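Local coordinates for protein thermosome subunit (Methanococcoides burtonii, PDB 3AQ1) that is a group II chaperonin that probably uses ATP binding and hydrolysis to help unfolded proteins fold, at residues Arg86-Leu89 against Glu90-Ile94; Val242-Gln245 against Lys246-Asp250; Arg265-Lys269 against Ser270-Arg274; His347-Gly350 against Val351-Asp355. All coordinates share one frame; numbering follows the deposited sequence.

Contact 1 (Arg86-Leu89 against Glu90-Ile94)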
loop_
_atom_site.group_PDB
_atom_site.type_symbol
_atom_site.label_atom_id
_atom_site.label_comp_id
_atom_site.label_asym_id
_atom_site.label_seq_id
_atom_site.Cartn_x
_atom_site.Cartn_y
_atom_site.Cartn_z
ATOM N N ARG A 86 -8.061 12.541 -17.780
ATOM C CA ARG A 86 -7.239 12.849 -16.616
ATOM C C ARG A 86 -7.649 14.196 -16.042
ATOM O O ARG A 86 -7.767 14.344 -14.828
ATOM C CB ARG A 86 -5.763 12.851 -17.007
ATOM C CG ARG A 86 -4.771 13.085 -15.875
ATOM C CD ARG A 86 -3.362 13.127 -16.467
ATOM N NE ARG A 86 -2.302 13.320 -15.478
ATOM C CZ ARG A 86 -1.008 13.410 -15.784
ATOM N NH1 ARG A 86 -0.619 13.327 -17.050
ATOM N NH2 ARG A 86 -0.102 13.587 -14.829
ATOM N N GLU A 87 -7.886 15.169 -16.925
ATOM C CA GLU A 87 -8.341 16.498 -16.516
ATOM C C GLU A 87 -9.724 16.435 -15.898
ATOM O O GLU A 87 -9.974 17.015 -14.846
ATOM C CB GLU A 87 -8.404 17.449 -17.706
ATOM C CG GLU A 87 -7.086 17.768 -18.373
ATOM C CD GLU A 87 -7.285 18.737 -19.520
ATOM O OE1 GLU A 87 -8.057 19.708 -19.329
ATOM O OE2 GLU A 87 -6.692 18.521 -20.605
ATOM N N ILE A 88 -10.634 15.750 -16.574
ATOM C CA ILE A 88 -11.989 15.621 -16.071
ATOM C C ILE A 88 -12.040 14.916 -14.712
ATOM O O ILE A 88 -12.841 15.281 -13.853
ATOM C CB ILE A 88 -12.886 14.880 -17.064
ATOM C CG1 ILE A 88 -12.976 15.662 -18.373
ATOM C CG2 ILE A 88 -14.270 14.690 -16.475
ATOM C CD1 ILE A 88 -13.930 15.050 -19.371
ATOM N N LEU A 89 -11.187 13.913 -14.516
ATOM C CA LEU A 89 -11.137 13.209 -13.240
ATOM C C LEU A 89 -10.738 14.135 -12.104
ATOM O O LEU A 89 -11.411 14.180 -11.078
ATOM C CB LEU A 89 -10.179 12.023 -13.298
ATOM C CG LEU A 89 -10.766 10.718 -13.835
ATOM C CD1 LEU A 89 -9.659 9.761 -14.253
ATOM C CD2 LEU A 89 -11.693 10.073 -12.814
ATOM N N GLU A 90 -9.646 14.873 -12.287
ATOM C CA GLU A 90 -9.150 15.773 -11.246
ATOM C C GLU A 90 -10.221 16.765 -10.833
ATOM O O GLU A 90 -10.162 17.347 -9.753
ATOM C CB GLU A 90 -7.909 16.524 -11.714
ATOM C CG GLU A 90 -6.806 16.536 -10.683
ATOM C CD GLU A 90 -5.563 15.820 -11.169
ATOM O OE1 GLU A 90 -5.159 16.069 -12.327
ATOM O OE2 GLU A 90 -4.992 15.014 -10.400
ATOM N N THR A 91 -11.204 16.939 -11.707
ATOM C CA THR A 91 -12.315 17.850 -11.471
ATOM C C THR A 91 -13.464 17.193 -10.705
ATOM O O THR A 91 -14.164 17.863 -9.966
ATOM C CB THR A 91 -12.830 18.456 -12.812
ATOM O OG1 THR A 91 -12.034 19.599 -13.167
ATOM C CG2 THR A 91 -14.306 18.864 -12.712
ATOM N N ILE A 92 -13.653 15.885 -10.867
ATOM C CA ILE A 92 -14.790 15.193 -10.243
ATOM C C ILE A 92 -14.417 14.269 -9.079
ATOM O O ILE A 92 -15.264 13.541 -8.558
ATOM C CB ILE A 92 -15.571 14.361 -11.268
ATOM C CG1 ILE A 92 -14.859 13.037 -11.533
ATOM C CG2 ILE A 92 -15.720 15.133 -12.557
ATOM C CD1 ILE A 92 -15.722 12.017 -12.226
ATOM N N THR A 93 -13.150 14.294 -8.679
ATOM C CA THR A 93 -12.686 13.472 -7.569
ATOM C C THR A 93 -13.011 14.115 -6.240
ATOM O O THR A 93 -13.261 15.315 -6.167
ATOM C CB THR A 93 -11.179 13.274 -7.619
ATOM O OG1 THR A 93 -10.562 14.511 -7.981
ATOM C CG2 THR A 93 -10.823 12.234 -8.642
ATOM N N ILE A 94 -12.995 13.299 -5.191
ATOM C CA ILE A 94 -13.230 13.756 -3.829
ATOM C C ILE A 94 -11.885 13.876 -3.152
ATOM O O ILE A 94 -11.089 12.944 -3.202
ATOM C CB ILE A 94 -14.066 12.733 -3.062
ATOM C CG1 ILE A 94 -15.367 12.441 -3.823
ATOM C CG2 ILE A 94 -14.306 13.194 -1.633
ATOM C CD1 ILE A 94 -16.350 11.600 -3.064
#
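Thr93 folds back onto Leu89 where the helix 71-92 runs out, and its side chain gathers round a single carbonyl. Starting at the base, Thr93 CB lies 3.6 Å from Leu89 O. The hydroxyl comes next: with chi1 at 41°, OG1 sits between the Thr93 backbone N and carbonyl carbon, and that rotation lets OG1 donate a hydrogen bond to Leu89 O over 3.2 Å. The methyl, CG2, lies alongside the same oxygen. Leu89 O is gripped from both faces of its carbonyl plane: OG1 arrives tilted 27° out of it, while Ile92 N comes from the other face at 2.8 Å, well above the plane. Thr93 N adds a weak bond to Leu89 O at 3.0 Å. Thr93 is also the first residue to leave helical backbone angles, so this grip closes the last turn. A valine here would probably leave Leu89 O without its hydroxyl donor and the helix end less firmly fixed. One turn back, Glu90 N bonds Arg86 O at 3.2 Å and 167°, and Ile88 CG2 meets Ile92 CG2 at 4.2 Å. Glu90 OE2 makes a salt bridge with Lys357. The helix is wedged in what is probably the equatorial domain: Ile88 and Ile92 lean on helix 364-378, Leu89 packs on helix 449-467, and Thr93 and Ile94 run on to strand 357-360.

Contact 2 (Val242-Gln245 against Lys246-Asp250); sequences VFCQ and KGIDD
Cys244 and Ile248 make the close-fitting half of this turn. The CD1 and CG1 atoms of Ile248 both come within 3.9 Å of Cys244 CB, laying the isoleucine chain against the base of the cysteine. The sulfur turns off at roughly a right angle to this, toward the backbone of Lys246: SG lies anti to the Cys244 N (chi1 -178°), which carries it beside the chain that follows. There Lys246 N donates a weak hydrogen bond to Cys244 SG, 3.4 Å long at 146°, and Gly247 O lies 3.8 Å from the same sulfur. Thiol and isoleucine lie together on the inside of the corner, and Ile248 goes on to touch Ala263 on the next strand. The corner opens a beta-alpha-beta crossover: strand 241-244 ends here, Asp249 caps helix 250-258 through its OD1, and the chain returns as strand 262-264, parallel to and paired with the first, in the sheet of what is probably the apical domain. The other half is looser, with Lys246 toward solvent and Gln245 partly covered. Gln245 and Lys246 lie side by side and point the same way, yet they meet only lightly, Gln245 NE2 standing 3.9 Å from Lys246 CE. The Lys246 chain bends at chi2 (142°), and its NZ finds a hydrogen bond at Ser194 O. Gln245 rests on Lys269 and Leu272 of helix 269-279.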
loop_
_atom_site.group_PDB
_atom_site.type_symbol
_atom_site.label_atom_id
_atom_site.label_comp_id
_atom_site.label_asym_id
_atom_site.label_seq_id
_atom_site.Cartn_x
_atom_site.Cartn_y
_atom_site.Cartn_z
ATOM N N VAL A 242 24.588 -6.175 18.656
ATOM C CA VAL A 242 24.836 -6.955 17.458
ATOM C C VAL A 242 23.613 -7.801 17.137
ATOM O O VAL A 242 23.151 -8.567 17.976
ATOM C CB VAL A 242 26.036 -7.882 17.644
ATOM C CG1 VAL A 242 26.281 -8.666 16.390
ATOM C CG2 VAL A 242 27.259 -7.087 18.003
ATOM N N PHE A 243 23.084 -7.639 15.931
ATOM C CA PHE A 243 22.070 -8.550 15.402
ATOM C C PHE A 243 22.713 -9.447 14.359
ATOM O O PHE A 243 23.259 -8.972 13.369
ATOM C CB PHE A 243 20.912 -7.777 14.772
ATOM C CG PHE A 243 20.067 -7.042 15.762
ATOM C CD1 PHE A 243 19.069 -7.702 16.460
ATOM C CD2 PHE A 243 20.259 -5.688 15.990
ATOM C CE1 PHE A 243 18.281 -7.027 17.387
ATOM C CE2 PHE A 243 19.475 -5.003 16.899
ATOM C CZ PHE A 243 18.478 -5.669 17.601
ATOM N N CYS A 244 22.667 -10.749 14.580
ATOM C CA CYS A 244 23.264 -11.673 13.631
ATOM C C CYS A 244 22.183 -12.508 12.957
ATOM O O CYS A 244 21.286 -13.029 13.606
ATOM C CB CYS A 244 24.289 -12.572 14.316
ATOM S SG CYS A 244 25.110 -13.714 13.215
ATOM N N GLN A 245 22.261 -12.626 11.643
ATOM C CA GLN A 245 21.251 -13.360 10.927
ATOM C C GLN A 245 21.419 -14.851 11.202
ATOM O O GLN A 245 20.466 -15.612 11.110
ATOM C CB GLN A 245 21.333 -13.063 9.431
ATOM C CG GLN A 245 20.307 -13.809 8.601
ATOM C CD GLN A 245 20.514 -13.619 7.117
ATOM O OE1 GLN A 245 20.818 -12.518 6.654
ATOM N NE2 GLN A 245 20.348 -14.692 6.360
ATOM N N LYS A 246 22.630 -15.268 11.548
ATOM C CA LYS A 246 22.893 -16.687 11.740
ATOM C C LYS A 246 23.366 -16.979 13.150
ATOM O O LYS A 246 23.059 -16.233 14.071
ATOM C CB LYS A 246 23.881 -17.213 10.694
ATOM C CG LYS A 246 23.221 -17.526 9.350
ATOM C CD LYS A 246 24.109 -17.158 8.168
ATOM C CE LYS A 246 23.326 -17.196 6.851
ATOM N NZ LYS A 246 24.082 -16.565 5.720
ATOM N N GLY A 247 24.092 -18.078 13.317
ATOM C CA GLY A 247 24.572 -18.477 14.624
ATOM C C GLY A 247 25.684 -17.611 15.212
ATOM O O GLY A 247 26.474 -16.979 14.498
ATOM N N ILE A 248 25.724 -17.568 16.537
ATOM C CA ILE A 248 26.861 -17.027 17.252
ATOM C C ILE A 248 27.364 -18.107 18.204
ATOM O O ILE A 248 26.714 -18.416 19.207
ATOM C CB ILE A 248 26.495 -15.783 18.062
ATOM C CG1 ILE A 248 25.753 -14.757 17.191
ATOM C CG2 ILE A 248 27.748 -15.196 18.664
ATOM C CD1 ILE A 248 25.269 -13.514 17.950
ATOM N N ASP A 249 28.505 -18.698 17.863
ATOM C CA ASP A 249 29.160 -19.680 18.709
ATOM C C ASP A 249 29.076 -19.331 20.198
ATOM O O ASP A 249 29.075 -18.160 20.581
ATOM C CB ASP A 249 30.626 -19.827 18.295
ATOM C CG ASP A 249 31.380 -20.795 19.183
ATOM O OD1 ASP A 249 31.898 -20.340 20.219
ATOM O OD2 ASP A 249 31.439 -22.008 18.865
ATOM N N ASP A 250 29.025 -20.354 21.038
ATOM C CA ASP A 250 28.864 -20.161 22.474
ATOM C C ASP A 250 29.997 -19.375 23.120
ATOM O O ASP A 250 29.767 -18.474 23.933
ATOM C CB ASP A 250 28.746 -21.511 23.154
ATOM C CG ASP A 250 27.439 -22.166 22.873
ATOM O OD1 ASP A 250 27.443 -23.338 22.431
ATOM O OD2 ASP A 250 26.415 -21.485 23.086
#

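Contact 3 (Arg265-Lys269 against Ser270-Arg274); sequences RRVKK and SDLKR
Lys268 sits at the N-cap of helix 269-279 and meets Asp271, three residues on, in its first turn. The backbone of Lys268 supplies the main hydrogen bonds: Leu272 N donates to Lys268 O at 3.0 Å, in the carbonyl plane and fairly straight at 155°, while Asp271 N adds a weak bond to the same oxygen. Lys273 N reaches Lys269 O, also at 3.0 Å, completing the first turn. The polar side-chain contact runs through water. One molecule accepts from Lys268 N at 2.7 Å and donates to Asp271 OD2 at 2.6 Å, so the carboxylate serves the N-cap amide indirectly, through the water. Lys268, bent at chi3 (-62°), brings CE to 3.4 Å from Asp271 OD2, but NZ stays 4.2 Å from that oxygen, too far for a salt bridge; the carboxylate's other oxygen, OD1, makes one with Lys152. Carbon-to-carbon packing centres on Val267, whose CG1 lies 3.7 Å from Asp271 CB and 4.0 Å from Leu272 CD1, its chain crossing both at about a right angle. Val267 and Leu272 both bear on Phe243 of strand 241-244, while Asp271 and Arg274 touch strand 169-172, seating the helix start on the sheet.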
loop_
_atom_site.group_PDB
_atom_site.type_symbol
_atom_site.label_atom_id
_atom_site.label_comp_id
_atom_site.label_asym_id
_atom_site.label_seq_id
_atom_site.Cartn_x
_atom_site.Cartn_y
_atom_site.Cartn_z
ATOM N N ARG A 265 20.994 -13.812 18.179
ATOM C CA ARG A 265 21.344 -14.728 17.102
ATOM C C ARG A 265 20.112 -15.075 16.271
ATOM O O ARG A 265 18.991 -14.804 16.682
ATOM C CB ARG A 265 21.948 -16.006 17.674
ATOM C CG ARG A 265 20.931 -16.925 18.310
ATOM C CD ARG A 265 21.568 -17.953 19.257
ATOM N NE ARG A 265 20.551 -18.833 19.815
ATOM C CZ ARG A 265 20.262 -20.033 19.325
ATOM N NH1 ARG A 265 20.935 -20.511 18.286
ATOM N NH2 ARG A 265 19.306 -20.761 19.878
ATOM N N ARG A 266 20.344 -15.673 15.104
ATOM C CA ARG A 266 19.292 -16.158 14.197
ATOM C C ARG A 266 18.128 -15.174 13.975
ATOM O O ARG A 266 16.972 -15.442 14.331
ATOM C CB ARG A 266 18.797 -17.547 14.632
ATOM C CG ARG A 266 19.930 -18.551 14.788
ATOM C CD ARG A 266 19.498 -20.010 14.658
ATOM N NE ARG A 266 20.648 -20.903 14.814
ATOM C CZ ARG A 266 21.579 -21.104 13.880
ATOM N NH1 ARG A 266 21.493 -20.481 12.704
ATOM N NH2 ARG A 266 22.602 -21.922 14.125
ATOM N N VAL A 267 18.452 -14.033 13.377
ATOM C CA VAL A 267 17.491 -12.969 13.168
ATOM C C VAL A 267 16.997 -13.074 11.761
ATOM O O VAL A 267 17.801 -13.263 10.838
ATOM C CB VAL A 267 18.135 -11.579 13.398
ATOM C CG1 VAL A 267 17.225 -10.450 12.912
ATOM C CG2 VAL A 267 18.414 -11.402 14.833
ATOM N N LYS A 268 15.679 -12.965 11.594
ATOM C CA LYS A 268 15.085 -13.087 10.270
ATOM C C LYS A 268 15.681 -12.037 9.342
ATOM O O LYS A 268 15.706 -10.857 9.681
ATOM C CB LYS A 268 13.560 -12.947 10.324
ATOM C CG LYS A 268 12.863 -14.022 11.145
ATOM C CD LYS A 268 11.336 -13.924 11.063
ATOM C CE LYS A 268 10.829 -12.605 11.614
ATOM N NZ LYS A 268 9.341 -12.492 11.554
ATOM N N LYS A 269 16.161 -12.487 8.183
ATOM C CA LYS A 269 16.655 -11.621 7.109
ATOM C C LYS A 269 15.813 -10.349 6.890
ATOM O O LYS A 269 16.343 -9.298 6.546
ATOM C CB LYS A 269 16.778 -12.424 5.798
ATOM C CG LYS A 269 17.930 -12.007 4.879
ATOM C CD LYS A 269 18.156 -13.003 3.718
ATOM C CE LYS A 269 19.512 -12.763 3.012
ATOM N NZ LYS A 269 19.983 -13.898 2.149
ATOM N N SER A 270 14.507 -10.430 7.084
ATOM C CA SER A 270 13.666 -9.272 6.807
ATOM C C SER A 270 13.710 -8.281 7.957
ATOM O O SER A 270 13.529 -7.078 7.765
ATOM C CB SER A 270 12.223 -9.704 6.554
ATOM O OG SER A 270 11.642 -10.204 7.746
ATOM N N ASP A 271 13.907 -8.810 9.161
ATOM C CA ASP A 271 14.135 -7.996 10.343
ATOM C C ASP A 271 15.482 -7.280 10.221
ATOM O O ASP A 271 15.625 -6.132 10.631
ATOM C CB ASP A 271 14.095 -8.865 11.599
ATOM C CG ASP A 271 12.710 -8.936 12.214
ATOM O OD1 ASP A 271 11.925 -7.986 12.006
ATOM O OD2 ASP A 271 12.411 -9.929 12.916
ATOM N N LEU A 272 16.462 -7.969 9.640
ATOM C CA LEU A 272 17.759 -7.385 9.377
ATOM C C LEU A 272 17.637 -6.247 8.360
ATOM O O LEU A 272 18.294 -5.215 8.498
ATOM C CB LEU A 272 18.737 -8.460 8.906
ATOM C CG LEU A 272 20.158 -8.435 9.495
ATOM C CD1 LEU A 272 20.155 -8.464 11.021
ATOM C CD2 LEU A 272 20.978 -9.596 8.969
ATOM N N LYS A 273 16.797 -6.435 7.344
ATOM C CA LYS A 273 16.557 -5.394 6.347
ATOM C C LYS A 273 15.975 -4.183 7.025
ATOM O O LYS A 273 16.409 -3.059 6.790
ATOM C CB LYS A 273 15.610 -5.861 5.238
ATOM C CG LYS A 273 16.304 -6.184 3.916
ATOM C CD LYS A 273 15.286 -6.451 2.800
ATOM C CE LYS A 273 15.976 -6.827 1.482
ATOM N NZ LYS A 273 15.017 -7.036 0.350
ATOM N N ARG A 274 14.986 -4.419 7.873
ATOM C CA ARG A 274 14.339 -3.336 8.591
ATOM C C ARG A 274 15.325 -2.613 9.537
ATOM O O ARG A 274 15.344 -1.384 9.591
ATOM C CB ARG A 274 13.115 -3.846 9.357
ATOM C CG ARG A 274 11.986 -4.362 8.514
ATOM C CD ARG A 274 10.704 -4.433 9.374
ATOM N NE ARG A 274 9.774 -5.458 8.911
ATOM C CZ ARG A 274 8.715 -5.214 8.141
ATOM N NH1 ARG A 274 8.434 -3.963 7.765
ATOM N NH2 ARG A 274 7.931 -6.222 7.752
HETATM O O HOH W 1 13.999 -11.860 13.467
#

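Contact 4 (His347-Gly350 against Val351-Asp355)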
loop_
_atom_site.group_PDB
_atom_site.type_symbol
_atom_site.label_atom_id
_atom_site.label_comp_id
_atom_site.label_asym_id
_atom_site.label_seq_id
_atom_site.Cartn_x
_atom_site.Cartn_y
_atom_site.Cartn_z
ATOM N N HIS A 347 -2.463 -0.087 3.099
ATOM C CA HIS A 347 -2.159 0.242 1.704
ATOM C C HIS A 347 -3.173 1.164 1.041
ATOM O O HIS A 347 -2.789 2.183 0.467
ATOM C CB HIS A 347 -1.978 -1.032 0.875
ATOM C CG HIS A 347 -0.654 -1.701 1.096
ATOM N ND1 HIS A 347 0.434 -1.489 0.276
ATOM C CD2 HIS A 347 -0.235 -2.559 2.059
ATOM C CE1 HIS A 347 1.457 -2.200 0.714
ATOM N NE2 HIS A 347 1.079 -2.857 1.797
ATOM N N VAL A 348 -4.455 0.813 1.117
ATOM C CA VAL A 348 -5.501 1.641 0.523
ATOM C C VAL A 348 -5.440 3.065 1.073
ATOM O O VAL A 348 -5.447 4.037 0.322
ATOM C CB VAL A 348 -6.924 1.066 0.747
ATOM C CG1 VAL A 348 -7.931 1.891 -0.014
ATOM C CG2 VAL A 348 -6.994 -0.371 0.286
ATOM N N VAL A 349 -5.380 3.192 2.385
ATOM C CA VAL A 349 -5.264 4.513 2.987
ATOM C C VAL A 349 -3.975 5.252 2.568
ATOM O O VAL A 349 -4.003 6.447 2.249
ATOM C CB VAL A 349 -5.386 4.423 4.501
ATOM C CG1 VAL A 349 -5.273 5.813 5.129
ATOM C CG2 VAL A 349 -6.708 3.772 4.850
ATOM N N GLY A 350 -2.853 4.536 2.558
ATOM C CA GLY A 350 -1.607 5.097 2.072
ATOM C C GLY A 350 -1.753 5.657 0.670
ATOM O O GLY A 350 -1.442 6.815 0.406
ATOM N N VAL A 351 -2.247 4.826 -0.238
ATOM C CA VAL A 351 -2.396 5.220 -1.629
ATOM C C VAL A 351 -3.376 6.377 -1.819
ATOM O O VAL A 351 -3.147 7.254 -2.637
ATOM C CB VAL A 351 -2.808 4.028 -2.497
ATOM C CG1 VAL A 351 -3.281 4.504 -3.872
ATOM C CG2 VAL A 351 -1.645 3.034 -2.596
ATOM N N VAL A 352 -4.463 6.389 -1.063
ATOM C CA VAL A 352 -5.394 7.504 -1.140
ATOM C C VAL A 352 -4.722 8.798 -0.667
ATOM O O VAL A 352 -4.811 9.831 -1.333
ATOM C CB VAL A 352 -6.679 7.236 -0.325
ATOM C CG1 VAL A 352 -7.483 8.499 -0.158
ATOM C CG2 VAL A 352 -7.514 6.166 -0.991
ATOM N N ILE A 353 -4.040 8.738 0.473
ATOM C CA ILE A 353 -3.379 9.917 1.021
ATOM C C ILE A 353 -2.347 10.456 0.032
ATOM O O ILE A 353 -2.204 11.664 -0.142
ATOM C CB ILE A 353 -2.732 9.621 2.391
ATOM C CG1 ILE A 353 -3.819 9.468 3.455
ATOM C CG2 ILE A 353 -1.744 10.726 2.788
ATOM C CD1 ILE A 353 -3.298 9.206 4.832
ATOM N N GLU A 354 -1.640 9.556 -0.636
ATOM C CA GLU A 354 -0.695 9.977 -1.660
ATOM C C GLU A 354 -1.396 10.677 -2.834
ATOM O O GLU A 354 -1.026 11.800 -3.187
ATOM C CB GLU A 354 0.169 8.802 -2.131
ATOM C CG GLU A 354 1.252 8.425 -1.139
ATOM C CD GLU A 354 2.082 7.230 -1.579
ATOM O OE1 GLU A 354 1.551 6.353 -2.299
ATOM O OE2 GLU A 354 3.270 7.165 -1.189
ATOM N N ASP A 355 -2.406 10.026 -3.420
ATOM C CA ASP A 355 -3.171 10.618 -4.520
ATOM C C ASP A 355 -3.770 11.956 -4.099
ATOM O O ASP A 355 -3.876 12.874 -4.911
ATOM C CB ASP A 355 -4.326 9.710 -4.968
ATOM C CG ASP A 355 -3.866 8.443 -5.689
ATOM O OD1 ASP A 355 -2.704 8.380 -6.156
ATOM O OD2 ASP A 355 -4.696 7.507 -5.790
#
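His347 O accepts from Val351 N at 2.8 Å in a bond that is almost straight, 172° at the hydrogen, and the next three bonds along the helix repeat it: Val352 N to Val348 O, Ile353 N to Val349 O and Glu354 N to Gly350 O, each 2.9 Å. This is a regular alpha-helix, the last two turns of the long helix 332-355, and the backbone angles stay helical through Asp355. Side chains four apart then line up along it. Val349 CG1 meets Ile353 CD1 at 3.9 Å, two branched chains crossing at a slant; Ile353 CG1, beside its own backbone N (chi1 -72°), runs back toward Val349 and lies 3.3 Å from Val349 O. Val348 CG1 and Val352 CG2 touch more lightly at 4.4 Å. These valines and the isoleucine form the apolar face of the helix in what is probably the intermediate domain, the hinge segment between the equatorial and apical domains of chaperonins: Val349 and Ile353 pack on helices 101-109 and 121-132. Another face is polar. Glu354 CG lies 3.5 Å from Gly350 O, and the chain extends beyond CG to its carboxylate. There OE2 takes a hydrogen bond from Val145 N, while OE1 and the neighbouring Asp355 both make salt bridges with Arg450. His347 lies against Val147 and Leu148.

Along the chain the four contacts come in series, each closing only a local turn; none nests in or crosses another. Contact 1, in the probable equatorial domain, ends helix 71-92 and hands the chain to strand 94-95. Contact 2 leads out of strand 241-244 toward helix 250-258, and contact 3 brings the chain from strand 262-264 into helix 269-279, both in the probable apical domain. These two meet: Lys246 O lies 3.0 Å from Arg266 N, a probable hydrogen bond. Contact 4 follows, ending helix 332-355 close to the molecule's centre, in the probable intermediate domain between the other two. Its centre is about 17 Å from that of contact 1.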